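PDB 4CN9: proximal thread matrix protein 1 from Mytilus galloprovincialis, which probably binds collagen as a matrix protein of the mussel byssus, using two von Willebrand factor type A domains, and also binds zinc. Local coordinates for residues D46-V58 and C438-K448. Numbering follows the deposited sequence.
Sequences DAEECDVQADIIV and CMSCKPRAHKK. With ZN (zinc ion), chain D.
Glu49, Asp51 and His446 meet at one zinc ion, a worked example of a metal joining segments almost 400 residues apart in sequence. Glu49 gives one oxygen, OE2, at 2.0 Å from the zinc; Asp51 chelates through OD1 and OD2; His446 binds through NE2, also at 2.0 Å. Two waters bring the coordination to six. Each carboxylate plane stands 69° from the imidazole ring. A chi1 of 52° tucks the His446 ring back over its own main chain, with Glu49 O above one face and ND1 weakly hydrogen-bonded to Arg444 O. Thr89 OG1 is hydrogen-bonded to Asp51 OD1 in the second shell.

Backbone pairing lies beside the metal site. Residues 48-49 form an edge strand antiparallel to 439-447, in a three-stranded sheet completed by 243-247, which follows helix 234-241 and precedes strand 253-260; the disulfide Cys50-Cys242 ties the same region. Lys448 N reaches Ala47 O at 2.9 Å, nearly straight, and His446 N reaches Glu49 O at 3.3 Å. Water bridges Asp51 N to Arg444 O.

Van der Waals contacts place Val52 CG2 over one face of the Arg444 guanidinium, 3.9 Å from Arg444 NE. Lys448, extended, brings CG within 3.6 Å of Glu49 OE1; its NZ hydrogen-bonds Asp86 O.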
loop_
_atom_site.group_PDB
_atom_site.type_symbol
_atom_site.label_atom_id
_atom_site.label_comp_id
_atom_site.label_asym_id
_atom_site.label_seq_id
_atom_site.Cartn_x
_atom_site.Cartn_y
_atom_site.Cartn_z
ATOM N N ASP A 46 21.889 5.462 -12.517
ATOM C CA ASP A 46 21.007 5.989 -11.478
ATOM C C ASP A 46 19.709 6.554 -12.065
ATOM O O ASP A 46 18.774 6.868 -11.323
ATOM C CB ASP A 46 21.719 7.075 -10.661
ATOM C CG ASP A 46 21.477 6.937 -9.164
ATOM O OD1 ASP A 46 20.302 6.828 -8.753
ATOM O OD2 ASP A 46 22.466 6.940 -8.399
ATOM N N ALA A 47 19.658 6.708 -13.385
ATOM C CA ALA A 47 18.425 7.144 -14.045
ATOM C C ALA A 47 17.661 5.915 -14.533
ATOM O O ALA A 47 18.220 5.079 -15.234
ATOM C CB ALA A 47 18.735 8.071 -15.219
ATOM N N GLU A 48 16.391 5.775 -14.165
ATOM C CA GLU A 48 15.625 4.706 -14.793
ATOM C C GLU A 48 14.404 5.105 -15.568
ATOM O O GLU A 48 14.014 6.268 -15.622
ATOM C CB GLU A 48 15.226 3.580 -13.849
ATOM C CG GLU A 48 15.260 3.804 -12.398
ATOM C CD GLU A 48 15.701 2.523 -11.742
ATOM O OE1 GLU A 48 16.897 2.203 -11.861
ATOM O OE2 GLU A 48 14.859 1.807 -11.166
ATOM N N GLU A 49 13.836 4.074 -16.180
ATOM C CA GLU A 49 12.664 4.177 -17.014
ATOM C C GLU A 49 11.668 3.092 -16.642
ATOM O O GLU A 49 11.999 2.099 -15.983
ATOM C CB GLU A 49 13.038 4.017 -18.487
ATOM C CG GLU A 49 13.503 2.620 -18.865
ATOM C CD GLU A 49 14.086 2.543 -20.269
ATOM O OE1 GLU A 49 14.695 3.534 -20.720
ATOM O OE2 GLU A 49 13.938 1.485 -20.916
ATOM N N CYS A 50 10.440 3.312 -17.084
ATOM C CA CYS A 50 9.363 2.375 -16.913
ATOM C C CYS A 50 8.730 2.217 -18.279
ATOM O O CYS A 50 8.409 3.213 -18.930
ATOM C CB CYS A 50 8.350 2.935 -15.921
ATOM S SG CYS A 50 6.964 1.840 -15.618
ATOM N N ASP A 51 8.566 0.979 -18.721
ATOM C CA ASP A 51 8.039 0.700 -20.059
ATOM C C ASP A 51 6.531 0.402 -20.008
ATOM O O ASP A 51 5.900 0.142 -21.031
ATOM C CB ASP A 51 8.782 -0.488 -20.704
ATOM C CG ASP A 51 10.292 -0.266 -20.822
ATOM O OD1 ASP A 51 10.776 0.885 -20.786
ATOM O OD2 ASP A 51 11.024 -1.265 -20.943
ATOM N N VAL A 52 5.961 0.460 -18.810
ATOM C CA VAL A 52 4.560 0.108 -18.593
ATOM C C VAL A 52 3.627 1.117 -19.243
ATOM O O VAL A 52 3.896 2.310 -19.207
ATOM C CB VAL A 52 4.251 0.017 -17.082
ATOM C CG1 VAL A 52 2.773 -0.301 -16.837
ATOM C CG2 VAL A 52 5.126 -1.057 -16.431
ATOM N N GLN A 53 2.538 0.638 -19.841
ATOM C CA GLN A 53 1.537 1.527 -20.432
ATOM C C GLN A 53 0.606 2.057 -19.355
ATOM O O GLN A 53 -0.047 1.291 -18.653
ATOM C CB GLN A 53 0.732 0.809 -21.513
ATOM C CG GLN A 53 1.539 0.547 -22.772
ATOM C CD GLN A 53 0.777 -0.263 -23.798
ATOM O OE1 GLN A 53 -0.457 -0.274 -23.813
ATOM N NE2 GLN A 53 1.513 -0.951 -24.668
ATOM N N ALA A 54 0.541 3.375 -19.230
ATOM C CA ALA A 54 -0.103 3.989 -18.077
ATOM C C ALA A 54 -0.754 5.321 -18.429
ATOM O O ALA A 54 -0.330 6.009 -19.367
ATOM C CB ALA A 54 0.926 4.204 -16.963
ATOM N N ASP A 55 -1.792 5.656 -17.663
ATOM C CA ASP A 55 -2.328 7.011 -17.604
ATOM C C ASP A 55 -1.879 7.583 -16.247
ATOM O O ASP A 55 -2.231 7.056 -15.184
ATOM C CB ASP A 55 -3.861 7.007 -17.754
ATOM C CG ASP A 55 -4.328 6.691 -19.185
ATOM O OD1 ASP A 55 -3.625 7.046 -20.157
ATOM O OD2 ASP A 55 -5.425 6.092 -19.336
ATOM N N ILE A 56 -1.037 8.612 -16.290
ATOM C CA ILE A 56 -0.435 9.172 -15.093
ATOM C C ILE A 56 -0.975 10.583 -14.825
ATOM O O ILE A 56 -0.944 11.444 -15.694
ATOM C CB ILE A 56 1.098 9.232 -15.220
ATOM C CG1 ILE A 56 1.667 7.831 -15.514
ATOM C CG2 ILE A 56 1.707 9.779 -13.957
ATOM C CD1 ILE A 56 2.860 7.846 -16.451
ATOM N N ILE A 57 -1.503 10.785 -13.624
ATOM C CA ILE A 57 -1.945 12.084 -13.172
ATOM C C ILE A 57 -1.058 12.552 -12.038
ATOM O O ILE A 57 -0.892 11.857 -11.042
ATOM C CB ILE A 57 -3.400 12.037 -12.668
ATOM C CG1 ILE A 57 -4.322 11.550 -13.790
ATOM C CG2 ILE A 57 -3.830 13.405 -12.148
ATOM C CD1 ILE A 57 -4.455 12.522 -14.961
ATOM N N VAL A 58 -0.467 13.727 -12.200
ATOM C CA VAL A 58 0.211 14.395 -11.095
ATOM C C VAL A 58 -0.709 15.426 -10.446
ATOM O O VAL A 58 -1.268 16.280 -11.117
ATOM C CB VAL A 58 1.511 15.092 -11.559
ATOM C CG1 VAL A 58 2.139 15.873 -10.416
ATOM C CG2 VAL A 58 2.474 14.058 -12.117
ATOM N N CYS A 438 -3.682 -12.989 -1.790
ATOM C CA CYS A 438 -3.330 -13.373 -3.156
ATOM C C CYS A 438 -2.626 -12.281 -3.957
ATOM O O CYS A 438 -2.302 -12.485 -5.124
ATOM C CB CYS A 438 -4.597 -13.823 -3.916
ATOM S SG CYS A 438 -5.183 -15.447 -3.352
ATOM N N MET A 439 -2.418 -11.109 -3.357
ATOM C CA MET A 439 -1.832 -10.009 -4.110
ATOM C C MET A 439 -0.384 -10.327 -4.442
ATOM O O MET A 439 0.364 -10.838 -3.609
ATOM C CB MET A 439 -1.919 -8.698 -3.336
ATOM C CG MET A 439 -1.674 -7.455 -4.190
ATOM S SD MET A 439 -1.842 -5.943 -3.207
ATOM C CE MET A 439 -0.539 -6.261 -2.028
ATOM N N SER A 440 -0.005 -10.021 -5.678
ATOM C CA SER A 440 1.314 -10.342 -6.201
ATOM C C SER A 440 1.868 -9.098 -6.888
ATOM O O SER A 440 1.306 -8.619 -7.883
ATOM C CB SER A 440 1.209 -11.500 -7.200
ATOM O OG SER A 440 2.482 -11.809 -7.732
ATOM N N CYS A 441 2.958 -8.568 -6.338
ATOM C CA CYS A 441 3.540 -7.318 -6.809
ATOM C C CYS A 441 4.888 -7.558 -7.480
ATOM O O CYS A 441 5.776 -8.183 -6.898
ATOM C CB CYS A 441 3.737 -6.362 -5.636
ATOM S SG CYS A 441 2.217 -5.826 -4.869
ATOM N N LYS A 442 5.036 -7.045 -8.696
ATOM C CA LYS A 442 6.252 -7.237 -9.476
ATOM C C LYS A 442 6.851 -5.882 -9.876
ATOM O O LYS A 442 6.166 -5.056 -10.485
ATOM C CB LYS A 442 5.932 -8.069 -10.725
ATOM C CG LYS A 442 5.800 -9.570 -10.456
ATOM C CD LYS A 442 7.175 -10.223 -10.329
ATOM C CE LYS A 442 7.167 -11.457 -9.425
ATOM N NZ LYS A 442 8.555 -11.957 -9.144
ATOM N N PRO A 443 8.131 -5.644 -9.527
ATOM C CA PRO A 443 8.826 -4.417 -9.946
ATOM C C PRO A 443 9.273 -4.489 -11.405
ATOM O O PRO A 443 9.879 -5.477 -11.793
ATOM C CB PRO A 443 10.039 -4.368 -9.013
ATOM C CG PRO A 443 10.309 -5.780 -8.676
ATOM C CD PRO A 443 8.970 -6.475 -8.647
ATOM N N ARG A 444 8.985 -3.456 -12.195
ATOM C CA ARG A 444 9.269 -3.495 -13.628
ATOM C C ARG A 444 10.189 -2.368 -14.110
ATOM O O ARG A 444 10.506 -2.289 -15.299
ATOM C CB ARG A 444 7.962 -3.478 -14.418
ATOM C CG ARG A 444 7.177 -4.792 -14.347
ATOM C CD ARG A 444 6.195 -4.972 -15.515
ATOM N NE ARG A 444 6.754 -4.592 -16.818
ATOM C CZ ARG A 444 6.244 -4.944 -17.997
ATOM N NH1 ARG A 444 5.161 -5.711 -18.069
ATOM N NH2 ARG A 444 6.829 -4.532 -19.114
ATOM N N ALA A 445 10.622 -1.501 -13.202
ATOM C CA ALA A 445 11.547 -0.437 -13.583
ATOM C C ALA A 445 12.961 -1.002 -13.796
ATOM O O ALA A 445 13.320 -2.039 -13.227
ATOM C CB ALA A 445 11.564 0.654 -12.545
ATOM N N HIS A 446 13.743 -0.317 -14.624
ATOM C CA HIS A 446 15.107 -0.725 -14.927
ATOM C C HIS A 446 15.916 0.490 -15.377
ATOM O O HIS A 446 15.349 1.536 -15.706
ATOM C CB HIS A 446 15.112 -1.795 -16.023
ATOM C CG HIS A 446 14.343 -1.405 -17.245
ATOM N ND1 HIS A 446 13.006 -1.699 -17.402
ATOM C CD2 HIS A 446 14.713 -0.729 -18.359
ATOM C CE1 HIS A 446 12.586 -1.235 -18.567
ATOM N NE2 HIS A 446 13.602 -0.643 -19.169
ATOM N N LYS A 447 17.241 0.357 -15.393
ATOM C CA LYS A 447 18.106 1.469 -15.785
ATOM C C LYS A 447 17.870 1.900 -17.233
ATOM O O LYS A 447 17.649 1.068 -18.112
ATOM C CB LYS A 447 19.572 1.098 -15.575
ATOM C CG LYS A 447 19.944 0.950 -14.111
ATOM C CD LYS A 447 21.407 0.593 -13.924
ATOM C CE LYS A 447 21.754 0.495 -12.447
ATOM N NZ LYS A 447 23.189 0.171 -12.238
ATOM N N LYS A 448 17.903 3.209 -17.471
ATOM C CA LYS A 448 17.809 3.743 -18.828
ATOM C C LYS A 448 18.935 3.210 -19.704
ATOM O O LYS A 448 20.061 3.043 -19.233
ATOM C CB LYS A 448 17.864 5.270 -18.806
ATOM C CG LYS A 448 16.509 5.908 -18.632
ATOM C CD LYS A 448 16.531 7.399 -18.854
ATOM C CE LYS A 448 15.146 7.968 -18.629
ATOM N NZ LYS A 448 15.110 9.435 -18.743
HETATM ZN ZN ZN D . 12.719 -0.059 -20.866
HETATM O O HOH W 1 9.190 -1.350 -17.327
HETATM O O HOH W 2 13.606 -1.434 -22.172
HETATM O O HOH W 3 12.629 0.216 -22.928
#